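Local atomic coordinates of phosphate binding protein (Planctomyces limnophilus, PDB entry 4JWO), a protein that probably binds phosphate ions and takes part in their transport across the cytoplasmic membrane. Residues 61-66 with 109-114; 74-79 with 91-96; 135-140 with 288-293; 164-169 with 186-191; 256-261 with 280-285. All blocks are in the same frame, centred on the assembly; numbering follows the deposited sequence. Where two conformers were deposited one is given.

Contact 1: 61-66 with 109-114; sequences GTIAVD and EIDVTG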
# COMPACT_ATOMS: atom_id res chain seq x y z
N GLY A 61 7.29 -17.02 22.62
CA GLY A 61 7.01 -17.87 21.47
C GLY A 61 7.40 -17.28 20.13
O GLY A 61 7.89 -16.16 20.04
N THR A 62 7.16 -18.06 19.07
CA THR A 62 7.45 -17.63 17.71
C THR A 62 6.16 -17.27 16.98
O THR A 62 5.18 -18.02 17.04
CB THR A 62 8.19 -18.72 16.92
OG1 THR A 62 9.34 -19.15 17.65
CG2 THR A 62 8.61 -18.21 15.55
N ILE A 63 6.18 -16.13 16.30
CA ILE A 63 5.07 -15.72 15.44
C ILE A 63 5.59 -15.65 14.01
O ILE A 63 6.52 -14.90 13.72
CB ILE A 63 4.52 -14.34 15.85
CG1 ILE A 63 4.24 -14.30 17.35
CG2 ILE A 63 3.25 -14.01 15.07
CD1 ILE A 63 3.93 -12.92 17.87
N ALA A 64 5.00 -16.44 13.12
CA ALA A 64 5.37 -16.41 11.71
C ALA A 64 4.46 -15.46 10.96
O ALA A 64 3.27 -15.74 10.81
CB ALA A 64 5.29 -17.81 11.11
N VAL A 65 5.02 -14.34 10.48
CA VAL A 65 4.27 -13.34 9.71
C VAL A 65 4.72 -13.39 8.26
O VAL A 65 5.91 -13.56 7.98
CB VAL A 65 4.51 -11.91 10.27
CG1 VAL A 65 3.63 -10.89 9.54
CG2 VAL A 65 4.24 -11.87 11.76
N ASP A 66 3.79 -13.24 7.33
CA ASP A 66 4.11 -13.23 5.91
C ASP A 66 3.16 -12.25 5.26
O ASP A 66 2.40 -11.59 5.96
CB ASP A 66 3.95 -14.64 5.32
CG ASP A 66 4.74 -14.84 4.04
OD1 ASP A 66 5.03 -13.84 3.35
OD2 ASP A 66 5.08 -16.00 3.73
N GLU A 109 0.91 -22.74 7.32
CA GLU A 109 2.36 -22.72 7.53
C GLU A 109 2.82 -21.40 8.15
O GLU A 109 4.01 -21.21 8.40
CB GLU A 109 3.08 -22.99 6.20
CG GLU A 109 2.83 -24.40 5.65
CD GLU A 109 3.09 -24.52 4.16
OE1 GLU A 109 3.24 -23.47 3.49
OE2 GLU A 109 3.13 -25.66 3.66
N ILE A 110 1.87 -20.50 8.40
CA ILE A 110 2.14 -19.21 9.05
C ILE A 110 1.03 -18.83 10.04
O ILE A 110 -0.04 -19.45 10.04
CB ILE A 110 2.33 -18.07 8.03
CG1 ILE A 110 1.07 -17.90 7.17
CG2 ILE A 110 3.56 -18.30 7.15
CD1 ILE A 110 1.14 -16.72 6.21
N ASP A 111 1.26 -17.81 10.86
CA ASP A 111 0.30 -17.40 11.89
C ASP A 111 -0.49 -16.15 11.50
O ASP A 111 -1.66 -16.01 11.84
CB ASP A 111 1.02 -17.11 13.20
CG ASP A 111 1.78 -18.30 13.71
OD1 ASP A 111 1.27 -19.43 13.58
OD2 ASP A 111 2.89 -18.10 14.25
N VAL A 112 0.19 -15.24 10.80
CA VAL A 112 -0.37 -13.93 10.47
C VAL A 112 0.00 -13.59 9.04
O VAL A 112 1.13 -13.81 8.62
CB VAL A 112 0.23 -12.84 11.39
CG1 VAL A 112 -0.17 -11.45 10.91
CG2 VAL A 112 -0.21 -13.05 12.83
N THR A 113 -0.94 -13.06 8.27
CA THR A 113 -0.61 -12.65 6.91
C THR A 113 -1.10 -11.24 6.59
O THR A 113 -2.21 -10.85 6.96
CB THR A 113 -1.07 -13.70 5.87
OG1 THR A 113 -0.42 -13.45 4.61
CG2 THR A 113 -2.58 -13.70 5.70
N GLY A 114 -0.25 -10.47 5.92
CA GLY A 114 -0.55 -9.10 5.55
C GLY A 114 -1.08 -9.07 4.13
O GLY A 114 -0.55 -9.74 3.25

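Contact 2: 74-79 with 91-96; sequences ISQAVA and LTVAMS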
# COMPACT_ATOMS: atom_id res chain seq x y z
N ILE A 74 5.04 -2.32 7.87
CA ILE A 74 4.28 -2.28 9.12
C ILE A 74 4.65 -3.47 9.99
O ILE A 74 5.01 -3.31 11.15
CB ILE A 74 2.77 -2.29 8.86
CG1 ILE A 74 2.36 -1.06 8.06
CG2 ILE A 74 2.00 -2.36 10.18
CD1 ILE A 74 0.89 -1.08 7.66
N SER A 75 4.55 -4.67 9.42
CA SER A 75 4.88 -5.89 10.16
C SER A 75 6.30 -5.87 10.72
O SER A 75 6.53 -6.29 11.85
CB SER A 75 4.68 -7.13 9.28
OG SER A 75 3.32 -7.27 8.92
N GLN A 76 7.26 -5.38 9.93
CA GLN A 76 8.64 -5.34 10.39
C GLN A 76 8.84 -4.32 11.50
O GLN A 76 9.56 -4.57 12.46
CB GLN A 76 9.60 -5.04 9.22
CG GLN A 76 11.06 -5.08 9.61
CD GLN A 76 11.47 -6.41 10.22
OE1 GLN A 76 11.65 -7.40 9.50
NE2 GLN A 76 11.60 -6.45 11.54
N ALA A 77 8.20 -3.16 11.36
CA ALA A 77 8.34 -2.09 12.34
C ALA A 77 7.65 -2.44 13.65
O ALA A 77 8.19 -2.20 14.74
CB ALA A 77 7.78 -0.79 11.79
N VAL A 78 6.45 -2.99 13.55
CA VAL A 78 5.73 -3.43 14.73
C VAL A 78 6.51 -4.57 15.38
O VAL A 78 6.62 -4.62 16.60
CB VAL A 78 4.26 -3.82 14.42
CG1 VAL A 78 3.58 -4.37 15.65
CG2 VAL A 78 3.50 -2.60 13.92
N ALA A 79 7.09 -5.44 14.57
CA ALA A 79 7.91 -6.54 15.10
C ALA A 79 9.12 -6.04 15.90
O ALA A 79 9.36 -6.51 17.02
CB ALA A 79 8.37 -7.47 13.99
N LEU A 91 9.78 -12.85 16.14
CA LEU A 91 8.98 -12.60 14.96
C LEU A 91 9.82 -12.87 13.72
O LEU A 91 10.91 -12.33 13.57
CB LEU A 91 8.52 -11.14 14.92
CG LEU A 91 7.33 -10.63 15.76
CD1 LEU A 91 6.03 -11.21 15.26
CD2 LEU A 91 7.51 -10.92 17.23
N THR A 92 9.32 -13.73 12.83
CA THR A 92 9.90 -13.86 11.50
C THR A 92 8.92 -13.22 10.53
O THR A 92 7.74 -13.56 10.51
CB THR A 92 10.15 -15.32 11.12
OG1 THR A 92 8.92 -16.05 11.10
CG2 THR A 92 11.11 -15.97 12.10
N VAL A 93 9.41 -12.28 9.73
CA VAL A 93 8.55 -11.59 8.79
C VAL A 93 8.99 -11.87 7.37
O VAL A 93 10.11 -11.52 6.98
CB VAL A 93 8.53 -10.06 9.03
CG1 VAL A 93 7.49 -9.40 8.14
CG2 VAL A 93 8.24 -9.74 10.48
N ALA A 94 8.12 -12.50 6.59
CA ALA A 94 8.42 -12.84 5.21
C ALA A 94 7.58 -11.98 4.29
O ALA A 94 6.70 -11.25 4.74
CB ALA A 94 8.16 -14.30 4.95
N MSE A 95 7.83 -12.10 3.00
CA MSE A 95 7.19 -11.23 2.03
C MSE A 95 6.78 -11.99 0.77
O MSE A 95 7.21 -11.66 -0.33
CB MSE A 95 8.16 -10.11 1.66
CG MSE A 95 7.48 -8.87 1.16
SE MSE A 95 8.85 -7.56 0.71
CE MSE A 95 9.44 -8.39 -0.92
N SER A 96 5.94 -13.00 0.95
CA SER A 96 5.53 -13.87 -0.16
C SER A 96 4.53 -13.21 -1.10
O SER A 96 4.26 -13.74 -2.18
CB SER A 96 4.93 -15.17 0.39
OG SER A 96 5.90 -15.85 1.15
O HOH W 1 12.19 -9.85 8.18

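Contact 3: 135-140 with 288-293; sequences VEFQVA and IYTTKA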
# COMPACT_ATOMS: atom_id res chain seq x y z
N VAL A 135 -9.68 -13.96 10.91
CA VAL A 135 -10.13 -12.67 11.42
C VAL A 135 -9.39 -11.57 10.67
O VAL A 135 -8.17 -11.61 10.55
CB VAL A 135 -9.89 -12.52 12.93
CG1 VAL A 135 -10.59 -11.28 13.45
CG2 VAL A 135 -10.39 -13.76 13.68
N GLU A 136 -10.14 -10.59 10.18
CA GLU A 136 -9.58 -9.52 9.36
C GLU A 136 -9.41 -8.25 10.16
O GLU A 136 -10.33 -7.80 10.85
CB GLU A 136 -10.51 -9.27 8.17
CG GLU A 136 -10.23 -8.01 7.38
CD GLU A 136 -11.22 -7.87 6.25
OE1 GLU A 136 -11.26 -8.77 5.38
OE2 GLU A 136 -11.98 -6.87 6.23
N PHE A 137 -8.22 -7.66 10.10
CA PHE A 137 -7.96 -6.39 10.76
C PHE A 137 -7.47 -5.34 9.78
O PHE A 137 -6.43 -5.52 9.16
CB PHE A 137 -6.93 -6.59 11.87
CG PHE A 137 -7.40 -7.48 12.97
CD1 PHE A 137 -8.32 -7.01 13.90
CD2 PHE A 137 -6.96 -8.79 13.07
CE1 PHE A 137 -8.77 -7.83 14.93
CE2 PHE A 137 -7.41 -9.62 14.10
CZ PHE A 137 -8.32 -9.13 15.03
N GLN A 138 -8.22 -4.25 9.62
CA GLN A 138 -7.74 -3.12 8.82
C GLN A 138 -6.76 -2.31 9.67
O GLN A 138 -7.10 -1.87 10.77
CB GLN A 138 -8.91 -2.24 8.39
CG GLN A 138 -8.50 -1.13 7.44
CD GLN A 138 -9.67 -0.29 6.98
OE1 GLN A 138 -10.81 -0.76 6.92
NE2 GLN A 138 -9.40 0.95 6.66
N VAL A 139 -5.55 -2.11 9.16
CA VAL A 139 -4.49 -1.55 10.01
C VAL A 139 -3.92 -0.22 9.54
O VAL A 139 -3.26 0.47 10.30
CB VAL A 139 -3.35 -2.56 10.23
CG1 VAL A 139 -3.89 -3.82 10.90
CG2 VAL A 139 -2.66 -2.92 8.91
N ALA A 140 -4.18 0.14 8.29
CA ALA A 140 -3.63 1.36 7.71
C ALA A 140 -4.30 1.64 6.40
O ALA A 140 -5.02 0.79 5.87
CB ALA A 140 -2.12 1.20 7.49
N ILE A 288 -4.31 -7.03 8.11
CA ILE A 288 -3.59 -8.13 8.76
C ILE A 288 -4.63 -9.19 9.09
O ILE A 288 -5.68 -8.89 9.65
CB ILE A 288 -2.90 -7.65 10.04
CG1 ILE A 288 -1.61 -6.90 9.70
CG2 ILE A 288 -2.61 -8.82 10.98
CD1 ILE A 288 -0.43 -7.81 9.35
N TYR A 289 -4.33 -10.44 8.73
CA TYR A 289 -5.22 -11.57 9.00
C TYR A 289 -4.55 -12.55 9.95
O TYR A 289 -3.35 -12.79 9.85
CB TYR A 289 -5.54 -12.34 7.71
CG TYR A 289 -6.50 -11.64 6.79
CD1 TYR A 289 -6.07 -10.67 5.90
CD2 TYR A 289 -7.85 -11.97 6.80
CE1 TYR A 289 -6.96 -10.04 5.05
CE2 TYR A 289 -8.74 -11.35 5.95
CZ TYR A 289 -8.29 -10.39 5.08
OH TYR A 289 -9.19 -9.77 4.24
N THR A 290 -5.33 -13.11 10.86
CA THR A 290 -4.89 -14.27 11.61
C THR A 290 -6.13 -15.13 11.81
O THR A 290 -7.13 -14.94 11.12
CB THR A 290 -4.19 -13.89 12.93
OG1 THR A 290 -3.63 -15.06 13.53
CG2 THR A 290 -5.17 -13.25 13.89
N THR A 291 -6.09 -16.09 12.72
CA THR A 291 -7.25 -16.95 12.93
C THR A 291 -7.68 -16.92 14.39
O THR A 291 -6.91 -16.51 15.26
CB THR A 291 -6.98 -18.40 12.49
OG1 THR A 291 -6.21 -19.08 13.48
CG2 THR A 291 -6.23 -18.43 11.17
N LYS A 292 -8.91 -17.34 14.64
CA LYS A 292 -9.45 -17.40 15.99
C LYS A 292 -8.63 -18.37 16.85
O LYS A 292 -8.36 -18.11 18.02
CB LYS A 292 -10.92 -17.83 15.94
CG LYS A 292 -11.67 -17.71 17.25
CD LYS A 292 -13.17 -17.86 17.00
CE LYS A 292 -13.96 -18.01 18.30
NZ LYS A 292 -13.92 -16.78 19.13
N ALA A 293 -8.21 -19.48 16.25
CA ALA A 293 -7.40 -20.46 16.96
C ALA A 293 -6.03 -19.91 17.35
O ALA A 293 -5.57 -20.14 18.47
CB ALA A 293 -7.26 -21.74 16.13

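Contact 4: 164-169 with 186-191; sequences NKIWAA and EPIQLF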
# COMPACT_ATOMS: atom_id res chain seq x y z
N ASN A 164 -1.34 3.85 -17.66
CA ASN A 164 -0.93 2.54 -18.17
C ASN A 164 -0.25 2.69 -19.52
O ASN A 164 0.74 2.02 -19.81
CB ASN A 164 -2.14 1.59 -18.24
CG ASN A 164 -1.83 0.31 -18.97
OD1 ASN A 164 -2.41 0.04 -20.03
ND2 ASN A 164 -0.92 -0.50 -18.42
N LYS A 165 -0.77 3.58 -20.35
CA LYS A 165 -0.16 3.86 -21.64
C LYS A 165 1.30 4.30 -21.47
O LYS A 165 2.16 3.95 -22.27
CB LYS A 165 -0.97 4.97 -22.33
CG LYS A 165 -0.71 5.13 -23.80
CD LYS A 165 -1.65 6.19 -24.36
CE LYS A 165 -1.58 6.27 -25.87
NZ LYS A 165 -2.47 7.36 -26.37
N ILE A 166 1.56 5.05 -20.41
CA ILE A 166 2.91 5.55 -20.12
C ILE A 166 3.80 4.48 -19.47
O ILE A 166 4.96 4.31 -19.86
CB ILE A 166 2.84 6.76 -19.18
CG1 ILE A 166 2.20 7.96 -19.89
CG2 ILE A 166 4.23 7.14 -18.68
CD1 ILE A 166 1.79 9.05 -18.95
N TRP A 167 3.25 3.78 -18.49
CA TRP A 167 4.06 2.94 -17.60
C TRP A 167 4.11 1.45 -17.92
O TRP A 167 4.91 0.73 -17.32
CB TRP A 167 3.58 3.10 -16.16
CG TRP A 167 4.00 4.40 -15.53
CD1 TRP A 167 3.24 5.51 -15.37
CD2 TRP A 167 5.30 4.70 -15.00
NE1 TRP A 167 3.97 6.49 -14.75
CE2 TRP A 167 5.25 6.03 -14.52
CE3 TRP A 167 6.50 3.99 -14.87
CZ2 TRP A 167 6.34 6.65 -13.91
CZ3 TRP A 167 7.59 4.61 -14.28
CH2 TRP A 167 7.50 5.93 -13.80
N ALA A 168 3.28 0.99 -18.85
CA ALA A 168 3.18 -0.44 -19.11
C ALA A 168 4.51 -1.04 -19.50
O ALA A 168 5.38 -0.35 -20.04
CB ALA A 168 2.17 -0.71 -20.21
N ALA A 169 4.64 -2.33 -19.24
CA ALA A 169 5.84 -3.09 -19.56
C ALA A 169 6.30 -2.90 -21.00
O ALA A 169 7.50 -2.90 -21.27
CB ALA A 169 5.62 -4.56 -19.28
N GLU A 186 6.61 17.16 -26.32
CA GLU A 186 7.73 17.37 -25.40
C GLU A 186 7.96 16.08 -24.64
O GLU A 186 7.02 15.33 -24.38
CB GLU A 186 7.39 18.47 -24.39
CG GLU A 186 7.10 19.85 -25.01
CD GLU A 186 8.33 20.51 -25.60
OE1 GLU A 186 9.46 20.04 -25.31
OE2 GLU A 186 8.18 21.50 -26.34
N PRO A 187 9.22 15.82 -24.27
CA PRO A 187 9.51 14.56 -23.58
C PRO A 187 8.86 14.46 -22.22
O PRO A 187 8.75 15.45 -21.49
CB PRO A 187 11.04 14.59 -23.41
CG PRO A 187 11.53 15.57 -24.41
CD PRO A 187 10.44 16.59 -24.55
N ILE A 188 8.41 13.26 -21.86
CA ILE A 188 7.96 12.99 -20.49
C ILE A 188 9.14 12.42 -19.73
O ILE A 188 9.72 11.42 -20.14
CB ILE A 188 6.89 11.88 -20.43
CG1 ILE A 188 5.77 12.12 -21.42
CG2 ILE A 188 6.34 11.75 -19.00
CD1 ILE A 188 4.77 11.00 -21.44
N GLN A 189 9.52 13.06 -18.63
CA GLN A 189 10.64 12.57 -17.83
C GLN A 189 10.07 11.81 -16.65
O GLN A 189 9.46 12.41 -15.77
CB GLN A 189 11.50 13.74 -17.33
CG GLN A 189 11.85 14.79 -18.39
CD GLN A 189 12.89 14.31 -19.38
OE1 GLN A 189 13.35 13.16 -19.32
NE2 GLN A 189 13.29 15.19 -20.29
N LEU A 190 10.26 10.50 -16.64
CA LEU A 190 9.61 9.63 -15.67
C LEU A 190 10.44 9.39 -14.42
O LEU A 190 11.63 9.11 -14.50
CB LEU A 190 9.30 8.27 -16.30
CG LEU A 190 8.33 8.29 -17.48
CD1 LEU A 190 8.23 6.88 -18.04
CD2 LEU A 190 6.96 8.80 -17.04
N PHE A 191 9.77 9.47 -13.27
CA PHE A 191 10.39 9.21 -11.97
C PHE A 191 9.51 8.25 -11.20
O PHE A 191 8.30 8.36 -11.22
CB PHE A 191 10.51 10.52 -11.18
CG PHE A 191 11.46 11.51 -11.80
CD1 PHE A 191 11.00 12.43 -12.73
CD2 PHE A 191 12.80 11.51 -11.46
CE1 PHE A 191 11.89 13.34 -13.32
CE2 PHE A 191 13.68 12.40 -12.04
CZ PHE A 191 13.22 13.33 -12.97

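Contact 5: 256-261 with 280-285; sequences VKISDG and TPLSRP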
# COMPACT_ATOMS: atom_id res chain seq x y z
N VAL A 256 -1.49 15.03 -9.49
CA VAL A 256 -2.42 14.76 -10.58
C VAL A 256 -3.73 14.22 -10.03
O VAL A 256 -3.75 13.34 -9.16
CB VAL A 256 -1.79 13.75 -11.56
CG1 VAL A 256 -2.79 13.32 -12.64
CG2 VAL A 256 -0.53 14.35 -12.19
N LYS A 257 -4.84 14.76 -10.52
CA LYS A 257 -6.15 14.22 -10.18
C LYS A 257 -6.38 12.97 -11.02
O LYS A 257 -6.01 12.94 -12.19
CB LYS A 257 -7.23 15.27 -10.45
CG LYS A 257 -6.99 16.57 -9.72
CD LYS A 257 -8.06 17.59 -10.04
CE LYS A 257 -7.95 18.80 -9.14
NZ LYS A 257 -6.64 19.49 -9.26
N ILE A 258 -7.00 11.95 -10.42
CA ILE A 258 -7.05 10.62 -11.03
C ILE A 258 -8.47 10.17 -11.38
O ILE A 258 -9.37 10.17 -10.53
CB ILE A 258 -6.39 9.57 -10.10
CG1 ILE A 258 -4.93 9.93 -9.81
CG2 ILE A 258 -6.47 8.16 -10.71
CD1 ILE A 258 -4.02 9.86 -11.03
N SER A 259 -8.67 9.80 -12.65
CA SER A 259 -9.92 9.19 -13.08
C SER A 259 -9.71 7.71 -13.34
O SER A 259 -8.70 7.33 -13.92
CB SER A 259 -10.42 9.84 -14.36
OG SER A 259 -10.79 11.18 -14.12
N ASP A 260 -10.67 6.88 -12.93
CA ASP A 260 -10.53 5.44 -13.09
C ASP A 260 -11.48 4.80 -14.10
O ASP A 260 -11.48 3.58 -14.27
CB ASP A 260 -10.63 4.73 -11.72
CG ASP A 260 -12.05 4.69 -11.17
OD1 ASP A 260 -12.94 5.39 -11.70
OD2 ASP A 260 -12.27 3.95 -10.18
N GLY A 261 -12.29 5.60 -14.78
CA GLY A 261 -13.23 5.07 -15.76
C GLY A 261 -14.47 4.46 -15.12
O GLY A 261 -15.35 3.95 -15.81
N THR A 280 -9.62 6.35 -5.79
CA THR A 280 -9.35 4.98 -6.19
C THR A 280 -8.87 4.96 -7.65
O THR A 280 -9.36 5.74 -8.47
CB THR A 280 -10.60 4.09 -5.95
OG1 THR A 280 -10.29 2.71 -6.17
CG2 THR A 280 -11.77 4.52 -6.84
N PRO A 281 -7.93 4.07 -8.00
CA PRO A 281 -7.35 2.97 -7.22
C PRO A 281 -6.10 3.27 -6.41
O PRO A 281 -5.55 2.33 -5.81
CB PRO A 281 -7.00 1.96 -8.30
CG PRO A 281 -6.53 2.84 -9.44
CD PRO A 281 -7.44 4.07 -9.38
N LEU A 282 -5.65 4.51 -6.36
CA LEU A 282 -4.35 4.81 -5.76
C LEU A 282 -4.36 5.09 -4.25
O LEU A 282 -3.36 5.51 -3.69
CB LEU A 282 -3.64 5.92 -6.54
CG LEU A 282 -3.21 5.47 -7.94
CD1 LEU A 282 -2.75 6.66 -8.77
CD2 LEU A 282 -2.08 4.45 -7.83
N SER A 283 -5.49 4.84 -3.58
CA SER A 283 -5.44 4.63 -2.14
C SER A 283 -6.28 3.41 -1.82
O SER A 283 -7.27 3.13 -2.50
CB SER A 283 -5.90 5.86 -1.33
OG SER A 283 -7.30 6.11 -1.42
N ARG A 284 -5.86 2.67 -0.80
CA ARG A 284 -6.57 1.45 -0.43
C ARG A 284 -6.21 1.06 1.00
O ARG A 284 -5.12 1.38 1.48
CB ARG A 284 -6.21 0.31 -1.38
CG ARG A 284 -4.77 -0.15 -1.28
CD ARG A 284 -4.50 -1.17 -2.35
NE ARG A 284 -3.10 -1.56 -2.42
CZ ARG A 284 -2.62 -2.46 -3.27
NH1 ARG A 284 -3.44 -3.06 -4.13
NH2 ARG A 284 -1.34 -2.76 -3.28
N PRO A 285 -7.12 0.34 1.67
CA PRO A 285 -6.86 -0.10 3.04
C PRO A 285 -5.89 -1.28 3.05
O PRO A 285 -5.84 -2.05 2.09
CB PRO A 285 -8.24 -0.53 3.54
CG PRO A 285 -9.00 -0.92 2.28
CD PRO A 285 -8.49 0.02 1.21
O HOH W 2 -9.10 8.45 -8.20
O HOH W 3 -10.57 2.08 -9.37

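Contact 1: 61-66 with 109-114
Asp111 and Ala64 meet where strand 61-67 pairs with the start of strand 112-115, and the aspartate side chain extends the backbone pairing beyond the regular strand. From its CB, which rests 3.6 Å from Ala64 O, the chain reaches CG beside the Ala64 amide. Asp111 OD2 then accepts Ala64 N at 2.9 Å in an almost straight bond (171° at the hydrogen), although the amide lies 38° above the carboxylate plane. With CG anti to the carbonyl carbon (chi1 -59°), the carboxylate is carried back along the first strand, and OD2 also lies 3.4 Å from Ile63 CA. The other oxygen, OD1, makes salt bridges to Lys294 and Arg297, which probably favour the charged form.

With an alanine here, the Ala64 amide would probably lose its acceptor, and Lys294 and Arg297 would lose one carboxylate partner.

Ala64 O in turn receives two amides, Asp111 N at 2.9 Å and Val112 N at 3.1 Å. Beyond this fork ordinary parallel pairing takes over: Asp66 N donates to Val112 O, and Gly114 N to Asp66 O. Val65 and Val112 lie side by side on one face, CG1 to CG1 4.1 Å. On the face bearing Asp66, its CB is met by Ile110 CD1 at 3.6 Å.

Strand 89-93 flanks 61-67 along its other edge, while 283-291 runs antiparallel beside 112-115. Helix 298-308 covers Ile63 on the valine face, and helix 98-106 packs against Thr113 on the other.

Contact 2: 74-79 with 91-96
Leu91 opens the contact by laying its CB and CG against the methyl group of Ala79, whose CB lies 3.8 Å from Leu91 CG. The small alanine side chain probably helps the helix to lie close here. The amide of Leu91 is engaged elsewhere, by the carboxylate of Glu83 one turn further along the same helix.

Val93, two residues on, points the same way and divides its branches between two turns of the helix. Its CG1, anti to the backbone N (chi1 -173°), reaches Ser75 CB at 3.8 Å, while CG2 leans toward Ala79 CB at 4.2 Å. The third neighbour is Gln76, whose chain bends at chi2 (57°) and brings OE1 to 4.1 Å from Val93 CB. The same amide oxygen accepts a bond from a water at 2.8 Å, and that water gives its other hydrogen to Val93 O at 2.9 Å.

Past the strand, the chain turns off: Ala94 N still bonds to Val65 O, and Ser96 OG is hydrogen-bonded to Asp66 OD2.

This is the return half of a beta-alpha-beta unit, in which strand 61-67, helix 72-85 and strand 89-93 follow one another and the two strands pair in parallel. Over these segments the helix and strand axes approach to 9.0 Å and run nearly antiparallel, 161° between their N-to-C directions.

Direct contact between helix and strand is therefore one of hydrocarbon surfaces, small residues facing branched ones, while the polar link is indirect, carried by one water at the glutamine.

Contact 3: 135-140 with 288-293
Glu136 sets CG anti to its own amide (chi1 168°) and continues extended through CD, whereas Tyr289 turns CG anti to its carbonyl carbon (chi1 -74°). These choices send the two side chains out alongside each other from facing positions of two antiparallel strands. Glu136 CB lies 3.5 Å from Tyr289 CE2, and Tyr289 OH donates a weak hydrogen bond to Glu136 OE1 at 2.6 Å. The carboxylate and the ring stand nearly perpendicular, 82° between their planes. The phenol oxygen also takes the backbone amide of Ile119, which would tend to make it a readier donor to the glutamate.

Glu136 and Tyr289 form a non-hydrogen-bonded pair, framed by two hydrogen-bonded ones. In one, Val135 N reaches Thr290 O at 2.7 Å and Thr290 N returns to Val135 O at 3.2 Å. In the other, Phe137 N and Ile288 O, then Ile288 N and Phe137 O, close the corresponding ring.

On the face bearing Phe137, the phenyl edge is approached by Ile288 O and by Thr290 CG2, the methyl 4.3 Å from Phe137 CE2. Further along, Val139 CG1 touches Ile288 CG1 at 4.0 Å as the two branched chains cross obliquely.

The pair belongs to the long strand 134-148 and to strand 283-291, whose other edge is taken by 112-115. Phe137 and Ile288 both pack on helix 298-308; Phe102 of helix 98-106 meets the Tyr289 ring edge-to-face, and helix 326-340 packs on strand 134-148, touching Val135, Phe137 and Gln138, its Arg335 bonding to Glu136 O.

Contact 4: 164-169 with 186-191
Leu190 pushes its CD2 methyl into the angle between Ile166 and Trp167. The methyl lies 3.6 Å from Ile166 CG2 and 3.8 Å from Trp167 CZ2, standing over one face of the indole but displaced toward its rim. Ile166 CG2 sits above the same face, so one methyl from each segment shares it. At the ring's edge, near its plane, Trp167 CH2 comes to 3.6 Å from Phe191 O.

Trp167 has CG anti to its carbonyl carbon (chi1 -75°), which swings the six-membered ring from the helix toward the strand.

In fold terms, the last turn of helix 160-167 packs here on the start of strand 189-192, a parallel neighbour of 237-242 in the sheet, within a domain of the periplasmic binding protein superfamily. Leu238 of strand 237-242 touches Ile166, Trp167 and Leu190 alike.

Further out, Phe203, Tyr218 and Tyr240 each meet the indole edge-to-face, contacts that probably restrict its rotation. Replacing the tryptophan with an alanine would probably open a gap beside Leu190 and leave these three aromatic rings without their common partner.

The helix end itself is held by Ala168 N bonding to Asn164 O at 2.9 Å, after which Ala168 leaves helical geometry. Arg215 NH1 donates to Ile166 O, and Asn164 ND2 bonds to Asn208 OD1. Beyond the strand, the Phe191 side chain packs on Leu227 and Val231 of helix 224-233.

Contact 5: 256-261 with 280-285
The bend that leads into strand 283-291 lies against the end of strand 254-259, and there Ile258 and Asp260 face Thr280, Pro281 and Leu282. The peptide bond before Pro281 is cis, and Pro281 CD lies 4.0 Å from Asp260 CB in the other segment. Deeper in, Ile258 CG1 meets Leu282 CD1 at 4.1 Å, the two side chains crossing at about a right angle.

A water joins the backbones, donating to Ile258 O at 2.9 Å and to Thr280 O at 2.7 Å, so two carbonyls that could not bond to each other share a donor. The Asp260 carboxylate is divided: OD1 takes the amides of Lys262 and Ala264, which probably steadies the turn that follows Asp260, while OD2 accepts a second water at 2.7 Å.

Around the contact, Leu282 packs on Phe203 and Val206 of helix 198-208 and on Val146 of strand 134-148. On the far side of strand 254-259 runs strand 157-159, where Ser259 touches Cys157, the disulfide partner of Cys266.

In the fold
Contacts 1, 2 and 3 form one continuous group: contact 1 lies about 9 Å from contact 2 and about 11 Å from contact 3, centre to centre. Thr113 O reaches Tyr289 N at 2.8 Å, carrying the sheet of contact 1 into contact 3. Contact 4 sits about 38 Å from contact 1 between centres, across the chain's middle, with contact 5 about 18 Å from contact 4, again between centres. Strand 283-291, shared by contacts 3 and 5, spans this divide alongside strand 134-148, consistent with the two-lobed design of periplasmic binding proteins, whose ligand lies between the lobes. Gln138 NE2 and Pro285 CB, 3.6 Å apart, are where contacts 3 and 5 touch.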